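Local coordinates for protein putative zinc protease (Bordetella pertussis, PDB 3IH6) that is probably a zinc-dependent metalloendopeptidase of the M16 family, here represented by a fragment that includes part of its peptidase M16 inactive domain, at residues A28-L33 and P82-F87; A47-A52 and L121-S126; P55-Y60 and S70-F75. All blocks are in the same frame, centred on the assembly; numbering follows the deposited sequence.

Interaction 1 of 3, residues A28-L33 and P82-F87; sequences AAMYHL and PGLAMF
Two neighbouring antiparallel strands of the central sheet pair here, Ala29 with Phe87 and Tyr31 with Ala85 as hydrogen-bonded pairs, Met30 with Met86 and His32 with Leu84 as non-hydrogen-bonded pairs. Ala29 N donates a hydrogen bond to Phe87 O at 2.8 Å, Phe87 N donates one back to Ala29 O, and Tyr31 and Ala85 exchange two more. Beyond the strand end, Leu33 N reaches Gly83 O at 2.8 Å, coming from above the carbonyl plane. Leu33 CD1 lies against Leu84 N at 3.5 Å, where Gly83, lacking a side chain, leaves room.

On one face, selenomethionine Met30 turns CG anti to its backbone N (chi1 -158°), and this with the bend at chi2 lays SE against Met86 CB at 3.6 Å; a second bend at chi3 turns CE toward the end of Met86. Met86 stays extended, and its CE reaches Ala28 CB at 3.7 Å; Leu84 CD1 touches Met30 CG crosswise. Apolar chains suit this face, where Trp155 of the second subunit packs on Ala28, Met30 and Met86.

On the opposite face, Tyr31 CD2 meets Phe87 CD2 at 4.1 Å, the two side chains crossing at about a right angle. The Tyr31 hydroxyl is hydrogen-bonded to Glu109 OE2, and Leu108 of helix 97-109 touches both side chains. This is regular pairing of adjacent strands in an antiparallel sheet, with helices 97-109 and 39-52 packed on the Phe87 face.

Interaction 2 of 3, residues A47-A52 and L121-S126; sequences AATILA and LERARS
The guanidinium of Arg123 meets helix 39-52 with its edge, directing two nitrogens at two successive carbonyls. NH1 donates to Thr49 O at 3.1 Å, approaching from above that carbonyl's plane, while NH2 points almost straight at Ile50 O (171° at the hydrogen) in a weak bond of 3.4 Å. Ile50 O lies in the guanidinium plane; Thr49 O is slightly tilted from it. The Arg123 chain runs extended, then bends at chi3 (61°), swinging the group to carbonyls near the C-terminal end of helix 39-52, where a positive charge is probably favourable.

Beneath this polar grip the helices meet through Ala124, Thr49 and Ile50. Ala124 CB fits between Ile50 CG1, at 3.8 Å, and Thr49 CG2, at 3.9 Å, and Ile50 CD1 extends to the backbone of Leu121. Ala124, with its short side chain, lies where the backbones are nearest, its CA 5.7 Å from Thr49 CA. A water near Thr49 OG1, its short approach there being doubtful, donates to Ala124 O.

The axes of the short segments cross at 114°. Ile50 also touches Glu120 and Phe116, Leu121 leans on Leu170 and Val173 of helix 170-180, and Ala48 faces Phe87 of strand 84-90.

Interaction 3 of 3, residues P55-Y60 and S70-F75; sequences PSSRLY and SGVFGF
Val72 pushes both of its methyls against the first turn of helix 58-63, overlapping the backbone and CB atoms of Leu59 and Tyr60. CG2 reaches furthest in: it lies 3.6 Å from Tyr60 N, 3.8 Å from Leu59 CB and 4.0 Å from Tyr60 CB. CG1 meets the backbone carbonyl group of Leu59, 3.8 Å from Leu59 O. The first torsion of Val72 (chi1 -59°) sets CG1 opposite its own carbonyl carbon and CG2 between the backbone N and that carbon, which places the methyls side by side along one side of the Leu59-Tyr60 peptide. A beta-branched residue suits this place, since it presents two short, stiff branches close to the strand.

Leu59 sends its side chain along the strand, where CD1 comes within 4.2 Å of Phe73 O; beyond the contact it also packs on Leu104, Leu108 and Phe87. Tyr60, by contrast, swings its ring back over the loop, with Pro55 CA 3.3 Å above one face and offset toward the rim. Thr5 of strand 2-6 touches the Tyr60 side chain, and strand 2-6 also hydrogen-bonds through its backbone to Val72.

Ser57 holds the N-cap position. Its OG accepts from Tyr60 N at 3.2 Å and is in turn hydrogen-bonded to Thr54 O, so a small hydroxyl ties the helix start to the preceding loop. The capping atom is also 4.2 Å from Val72 CG2.

Across the two segments, then, the contact is made by van der Waals packing: valine methyls lie against a peptide group and two CB atoms, with no polar bond between the segments, and the polar order of the helix start is supplied by the serine cap. What holds these two segments to each other is probably the fit of shapes and the burial of these groups.

In the fold
Interactions 1 and 3 share one sheet: strands 84-90 and 71-77 are neighbours in it, and Met86 N lies 2.8 Å from Phe75 O in a probable hydrogen bond. Phe87 joins all three contacts, its CE1 3.6 Å from Ala48 CB of interaction 2 and its CD1 3.8 Å from Leu59 CD1 of interaction 3. Interactions 2 and 3 have centres about 11 Å apart and meet where helix 39-52 ends, Leu51 O lying 2.8 Å from Leu59 N. Along the chain, interaction 3 is nested within the loops closed by interactions 1 and 2. Interactions 1 and 3 both reach the second subunit, and interactions 2 and 3 both touch the third.

Interaction 1 of 3, residues A28-L33 and P82-F87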
loop_
_atom_site.group_PDB
_atom_site.type_symbol
_atom_site.label_atom_id
_atom_site.label_comp_id
_atom_site.label_asym_id
_atom_site.label_seq_id
_atom_site.Cartn_x
_atom_site.Cartn_y
_atom_site.Cartn_z
ATOM N N ALA E 28 12.436 26.878 9.157
ATOM C CA ALA E 28 13.105 26.045 8.183
ATOM C C ALA E 28 14.394 26.652 7.700
ATOM O O ALA E 28 14.530 27.880 7.613
ATOM C CB ALA E 28 12.176 25.755 6.980
ATOM N N ALA E 29 15.339 25.774 7.365
ATOM C CA ALA E 29 16.520 26.165 6.611
ATOM C C ALA E 29 16.708 25.323 5.319
ATOM O O ALA E 29 16.783 24.088 5.361
ATOM C CB ALA E 29 17.768 26.108 7.483
HETATM N N MSE E 30 16.802 26.019 4.187
HETATM C CA MSE E 30 17.005 25.379 2.883
HETATM C C MSE E 30 18.456 25.432 2.396
HETATM O O MSE E 30 19.123 26.469 2.488
HETATM C CB MSE E 30 16.131 26.066 1.826
HETATM C CG MSE E 30 15.845 25.200 0.609
HETATM SE SE MSE E 30 14.365 24.038 1.094
HETATM C CE MSE E 30 13.196 25.440 1.882
ATOM N N TYR E 31 18.907 24.314 1.825
ATOM C CA TYR E 31 20.233 24.180 1.265
ATOM C C TYR E 31 20.115 23.503 -0.115
ATOM O O TYR E 31 19.078 22.880 -0.433
ATOM C CB TYR E 31 21.090 23.319 2.183
ATOM C CG TYR E 31 21.318 23.863 3.570
ATOM C CD1 TYR E 31 22.486 24.598 3.887
ATOM C CD2 TYR E 31 20.386 23.653 4.574
ATOM C CE1 TYR E 31 22.715 25.108 5.196
ATOM C CE2 TYR E 31 20.590 24.169 5.879
ATOM C CZ TYR E 31 21.761 24.897 6.178
ATOM O OH TYR E 31 21.943 25.363 7.471
ATOM N N HIS E 32 21.142 23.606 -0.948
ATOM C CA HIS E 32 21.111 22.872 -2.229
ATOM C C HIS E 32 21.831 21.522 -2.267
ATOM O O HIS E 32 22.781 21.312 -1.533
ATOM C CB HIS E 32 21.464 23.745 -3.449
ATOM C CG HIS E 32 22.919 24.081 -3.586
ATOM N ND1 HIS E 32 23.434 25.305 -3.204
ATOM C CD2 HIS E 32 23.950 23.399 -4.146
ATOM C CE1 HIS E 32 24.725 25.355 -3.509
ATOM N NE2 HIS E 32 25.063 24.214 -4.084
ATOM N N LEU E 33 21.363 20.614 -3.124
ATOM C CA LEU E 33 21.983 19.286 -3.275
ATOM C C LEU E 33 23.153 19.341 -4.242
ATOM O O LEU E 33 23.134 20.158 -5.143
ATOM C CB LEU E 33 20.957 18.259 -3.811
ATOM C CG LEU E 33 19.689 18.018 -2.967
ATOM C CD1 LEU E 33 18.653 17.178 -3.695
ATOM C CD2 LEU E 33 20.015 17.441 -1.608
ATOM N N PRO E 82 16.573 23.786 -8.953
ATOM C CA PRO E 82 17.662 23.091 -8.244
ATOM C C PRO E 82 17.178 22.078 -7.207
ATOM O O PRO E 82 16.123 22.271 -6.598
ATOM C CB PRO E 82 18.395 24.239 -7.537
ATOM C CG PRO E 82 18.045 25.443 -8.292
ATOM C CD PRO E 82 16.630 25.244 -8.729
ATOM N N GLY E 83 17.947 21.002 -7.024
ATOM C CA GLY E 83 17.682 19.975 -5.982
ATOM C C GLY E 83 17.966 20.574 -4.615
ATOM O O GLY E 83 18.948 21.258 -4.461
ATOM N N LEU E 84 17.095 20.333 -3.641
ATOM C CA LEU E 84 17.116 21.022 -2.359
ATOM C C LEU E 84 17.043 20.088 -1.165
ATOM O O LEU E 84 16.365 19.035 -1.205
ATOM C CB LEU E 84 15.984 22.054 -2.257
ATOM C CG LEU E 84 15.829 23.250 -3.208
ATOM C CD1 LEU E 84 14.568 24.133 -2.842
ATOM C CD2 LEU E 84 17.100 24.130 -3.288
ATOM N N ALA E 85 17.779 20.458 -0.106
ATOM C CA ALA E 85 17.678 19.739 1.155
ATOM C C ALA E 85 16.959 20.714 2.051
ATOM O O ALA E 85 17.301 21.909 2.079
ATOM C CB ALA E 85 19.052 19.387 1.728
HETATM N N MSE E 86 15.963 20.207 2.775
HETATM C CA MSE E 86 15.198 21.013 3.674
HETATM C C MSE E 86 15.182 20.457 5.103
HETATM O O MSE E 86 14.717 19.343 5.337
HETATM C CB MSE E 86 13.761 21.119 3.152
HETATM C CG MSE E 86 13.018 22.106 3.863
HETATM SE SE MSE E 86 11.157 22.034 3.375
HETATM C CE MSE E 86 10.727 23.649 4.305
ATOM N N PHE E 87 15.664 21.255 6.052
ATOM C CA PHE E 87 15.586 20.895 7.453
ATOM C C PHE E 87 14.681 21.882 8.141
ATOM O O PHE E 87 14.582 23.053 7.745
ATOM C CB PHE E 87 16.964 20.875 8.108
ATOM C CG PHE E 87 17.936 19.941 7.424
ATOM C CD1 PHE E 87 17.916 18.582 7.695
ATOM C CD2 PHE E 87 18.827 20.417 6.474
ATOM C CE1 PHE E 87 18.774 17.721 7.047
ATOM C CE2 PHE E 87 19.736 19.531 5.815
ATOM C CZ PHE E 87 19.692 18.198 6.096
#

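Interaction 2 of 3, residues A47-A52 and L121-S126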
loop_
_atom_site.group_PDB
_atom_site.type_symbol
_atom_site.label_atom_id
_atom_site.label_comp_id
_atom_site.label_asym_id
_atom_site.label_seq_id
_atom_site.Cartn_x
_atom_site.Cartn_y
_atom_site.Cartn_z
ATOM N N ALA E 47 23.428 11.806 5.495
ATOM C CA ALA E 47 23.531 12.860 6.494
ATOM C C ALA E 47 22.178 13.376 6.973
ATOM O O ALA E 47 21.968 13.566 8.187
ATOM C CB ALA E 47 24.318 13.997 5.942
ATOM N N ALA E 48 21.264 13.667 6.038
ATOM C CA ALA E 48 19.981 14.221 6.451
ATOM C C ALA E 48 19.233 13.257 7.375
ATOM O O ALA E 48 18.529 13.682 8.278
ATOM C CB ALA E 48 19.143 14.621 5.240
ATOM N N THR E 49 19.425 11.964 7.184
ATOM C CA THR E 49 18.822 10.962 8.078
ATOM C C THR E 49 19.498 10.988 9.443
ATOM O O THR E 49 18.831 10.829 10.461
ATOM C CB THR E 49 19.016 9.531 7.525
ATOM O OG1 THR E 49 18.313 9.370 6.312
ATOM C CG2 THR E 49 18.531 8.472 8.497
ATOM N N ILE E 50 20.822 11.173 9.465
ATOM C CA ILE E 50 21.515 11.272 10.737
ATOM C C ILE E 50 21.053 12.522 11.480
ATOM O O ILE E 50 20.900 12.482 12.678
ATOM C CB ILE E 50 23.040 11.324 10.575
ATOM C CG1 ILE E 50 23.582 9.976 10.053
ATOM C CG2 ILE E 50 23.713 11.800 11.909
ATOM C CD1 ILE E 50 25.002 10.071 9.479
ATOM N N LEU E 51 20.847 13.615 10.762
ATOM C CA LEU E 51 20.451 14.895 11.357
ATOM C C LEU E 51 19.025 14.971 11.818
ATOM O O LEU E 51 18.706 15.695 12.786
ATOM C CB LEU E 51 20.701 16.069 10.361
ATOM C CG LEU E 51 22.199 16.174 10.029
ATOM C CD1 LEU E 51 22.421 16.828 8.687
ATOM C CD2 LEU E 51 22.984 16.863 11.155
ATOM N N ALA E 52 18.148 14.268 11.129
ATOM C CA ALA E 52 16.725 14.590 11.245
ATOM C C ALA E 52 15.837 13.475 11.702
ATOM O O ALA E 52 14.752 13.734 12.142
ATOM C CB ALA E 52 16.204 15.196 9.909
ATOM N N LEU E 121 26.371 6.503 11.020
ATOM C CA LEU E 121 26.434 6.181 9.612
ATOM C C LEU E 121 25.765 4.839 9.374
ATOM O O LEU E 121 25.039 4.668 8.379
ATOM C CB LEU E 121 27.868 6.156 9.068
ATOM C CG LEU E 121 28.051 5.629 7.631
ATOM C CD1 LEU E 121 27.240 6.402 6.605
ATOM C CD2 LEU E 121 29.490 5.702 7.271
ATOM N N GLU E 122 25.998 3.889 10.267
ATOM C CA GLU E 122 25.371 2.594 10.094
ATOM C C GLU E 122 23.853 2.726 10.266
ATOM O O GLU E 122 23.105 2.032 9.583
ATOM C CB GLU E 122 25.922 1.564 11.075
ATOM C CG GLU E 122 27.367 1.124 10.872
ATOM C CD GLU E 122 27.667 0.700 9.436
ATOM O OE1 GLU E 122 26.737 0.381 8.663
ATOM O OE2 GLU E 122 28.861 0.688 9.071
ATOM N N ARG E 123 23.383 3.582 11.187
ATOM C CA ARG E 123 21.923 3.774 11.306
ATOM C C ARG E 123 21.292 4.299 9.975
ATOM O O ARG E 123 20.308 3.745 9.457
ATOM C CB ARG E 123 21.564 4.674 12.495
ATOM C CG ARG E 123 20.121 5.200 12.426
ATOM C CD ARG E 123 19.627 5.935 13.683
ATOM N NE ARG E 123 20.391 7.133 14.025
ATOM C CZ ARG E 123 20.207 8.377 13.541
ATOM N NH1 ARG E 123 19.295 8.650 12.608
ATOM N NH2 ARG E 123 20.975 9.369 13.990
ATOM N N ALA E 124 21.911 5.332 9.401
ATOM C CA ALA E 124 21.429 5.917 8.157
ATOM C C ALA E 124 21.600 4.971 6.966
ATOM O O ALA E 124 20.699 4.896 6.092
ATOM C CB ALA E 124 22.125 7.203 7.902
ATOM N N ARG E 125 22.707 4.211 6.970
ATOM C CA ARG E 125 22.961 3.224 5.908
ATOM C C ARG E 125 21.934 2.113 5.933
ATOM O O ARG E 125 21.394 1.735 4.888
ATOM C CB ARG E 125 24.383 2.616 5.996
ATOM C CG ARG E 125 24.879 2.095 4.640
ATOM C CD ARG E 125 25.897 0.929 4.672
ATOM N NE ARG E 125 26.926 1.043 5.710
ATOM C CZ ARG E 125 28.064 1.719 5.586
ATOM N NH1 ARG E 125 28.915 1.741 6.599
ATOM N NH2 ARG E 125 28.376 2.352 4.464
ATOM N N SER E 126 21.668 1.558 7.116
ATOM C CA SER E 126 20.668 0.469 7.201
ATOM C C SER E 126 19.285 0.898 6.678
ATOM O O SER E 126 18.653 0.178 5.881
ATOM C CB SER E 126 20.569 -0.118 8.610
ATOM O OG SER E 126 19.755 -1.295 8.591
HETATM O O HOH W 1 19.186 7.455 4.912
#

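Interaction 3 of 3, residues P55-Y60 and S70-F75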
loop_
_atom_site.group_PDB
_atom_site.type_symbol
_atom_site.label_atom_id
_atom_site.label_comp_id
_atom_site.label_asym_id
_atom_site.label_seq_id
_atom_site.Cartn_x
_atom_site.Cartn_y
_atom_site.Cartn_z
ATOM N N PRO E 55 14.676 10.312 17.692
ATOM C CA PRO E 55 15.104 11.064 18.884
ATOM C C PRO E 55 16.617 11.162 19.071
ATOM O O PRO E 55 17.068 12.103 19.706
ATOM C CB PRO E 55 14.509 10.259 20.015
ATOM C CG PRO E 55 13.282 9.640 19.410
ATOM C CD PRO E 55 13.703 9.253 18.046
ATOM N N SER E 56 17.372 10.220 18.500
ATOM C CA SER E 56 18.850 10.232 18.465
ATOM C C SER E 56 19.487 11.174 17.434
ATOM O O SER E 56 20.706 11.387 17.480
ATOM C CB SER E 56 19.379 8.841 18.150
ATOM O OG SER E 56 19.117 7.972 19.216
ATOM N N SER E 57 18.682 11.714 16.520
ATOM C CA SER E 57 19.186 12.554 15.435
ATOM C C SER E 57 19.773 13.873 16.009
ATOM O O SER E 57 19.380 14.281 17.081
ATOM C CB SER E 57 18.058 12.883 14.481
ATOM O OG SER E 57 17.155 13.784 15.114
ATOM N N ARG E 58 20.656 14.544 15.276
ATOM C CA ARG E 58 21.357 15.720 15.798
ATOM C C ARG E 58 20.346 16.840 16.069
ATOM O O ARG E 58 20.326 17.425 17.164
ATOM C CB ARG E 58 22.479 16.192 14.847
ATOM C CG ARG E 58 23.641 15.191 14.586
ATOM C CD ARG E 58 24.395 14.819 15.914
ATOM N NE ARG E 58 25.613 14.009 15.741
ATOM C CZ ARG E 58 26.821 14.517 15.483
ATOM N NH1 ARG E 58 26.992 15.828 15.329
ATOM N NH2 ARG E 58 27.862 13.717 15.329
ATOM N N LEU E 59 19.491 17.124 15.088
ATOM C CA LEU E 59 18.436 18.110 15.263
ATOM C C LEU E 59 17.520 17.812 16.468
ATOM O O LEU E 59 17.258 18.703 17.298
ATOM C CB LEU E 59 17.629 18.318 13.974
ATOM C CG LEU E 59 18.421 18.945 12.809
ATOM C CD1 LEU E 59 17.621 18.917 11.458
ATOM C CD2 LEU E 59 18.806 20.349 13.146
ATOM N N TYR E 60 17.013 16.591 16.540
ATOM C CA TYR E 60 16.080 16.275 17.591
ATOM C C TYR E 60 16.720 16.565 18.933
ATOM O O TYR E 60 16.136 17.267 19.750
ATOM C CB TYR E 60 15.576 14.831 17.500
ATOM C CG TYR E 60 14.440 14.491 18.476
ATOM C CD1 TYR E 60 13.113 14.461 18.030
ATOM C CD2 TYR E 60 14.698 14.160 19.834
ATOM C CE1 TYR E 60 12.042 14.154 18.890
ATOM C CE2 TYR E 60 13.615 13.827 20.725
ATOM C CZ TYR E 60 12.300 13.814 20.210
ATOM O OH TYR E 60 11.247 13.495 21.009
ATOM N N SER E 70 9.091 21.214 18.948
ATOM C CA SER E 70 8.131 20.150 19.133
ATOM C C SER E 70 8.546 18.878 18.377
ATOM O O SER E 70 8.230 17.753 18.761
ATOM C CB SER E 70 6.794 20.664 18.561
ATOM O OG SER E 70 5.753 19.865 18.986
ATOM N N GLY E 71 9.252 19.084 17.285
ATOM C CA GLY E 71 9.794 18.024 16.469
ATOM C C GLY E 71 10.707 18.652 15.423
ATOM O O GLY E 71 10.812 19.888 15.352
ATOM N N VAL E 72 11.327 17.802 14.599
ATOM C CA VAL E 72 12.265 18.224 13.610
ATOM C C VAL E 72 12.060 17.438 12.327
ATOM O O VAL E 72 11.548 16.318 12.350
ATOM C CB VAL E 72 13.768 18.091 14.075
ATOM C CG1 VAL E 72 14.041 18.904 15.326
ATOM C CG2 VAL E 72 14.230 16.597 14.222
ATOM N N PHE E 73 12.499 18.010 11.207
ATOM C CA PHE E 73 12.379 17.299 9.933
ATOM C C PHE E 73 13.523 17.586 8.998
ATOM O O PHE E 73 14.169 18.607 9.104
ATOM C CB PHE E 73 11.011 17.587 9.264
ATOM C CG PHE E 73 10.780 19.034 8.941
ATOM C CD1 PHE E 73 10.122 19.851 9.831
ATOM C CD2 PHE E 73 11.205 19.573 7.722
ATOM C CE1 PHE E 73 9.925 21.173 9.518
ATOM C CE2 PHE E 73 11.000 20.882 7.413
ATOM C CZ PHE E 73 10.364 21.687 8.297
ATOM N N GLY E 74 13.764 16.665 8.071
ATOM C CA GLY E 74 14.858 16.752 7.107
ATOM C C GLY E 74 14.492 15.929 5.873
ATOM O O GLY E 74 14.197 14.727 5.988
ATOM N N PHE E 75 14.512 16.570 4.705
ATOM C CA PHE E 75 14.186 15.905 3.410
ATOM C C PHE E 75 15.165 16.313 2.319
ATOM O O PHE E 75 15.552 17.469 2.238
ATOM C CB PHE E 75 12.770 16.273 2.899
ATOM C CG PHE E 75 11.685 16.128 3.912
ATOM C CD1 PHE E 75 11.273 17.225 4.671
ATOM C CD2 PHE E 75 11.048 14.902 4.102
ATOM C CE1 PHE E 75 10.236 17.093 5.611
ATOM C CE2 PHE E 75 10.033 14.759 5.050
ATOM C CZ PHE E 75 9.632 15.860 5.809
#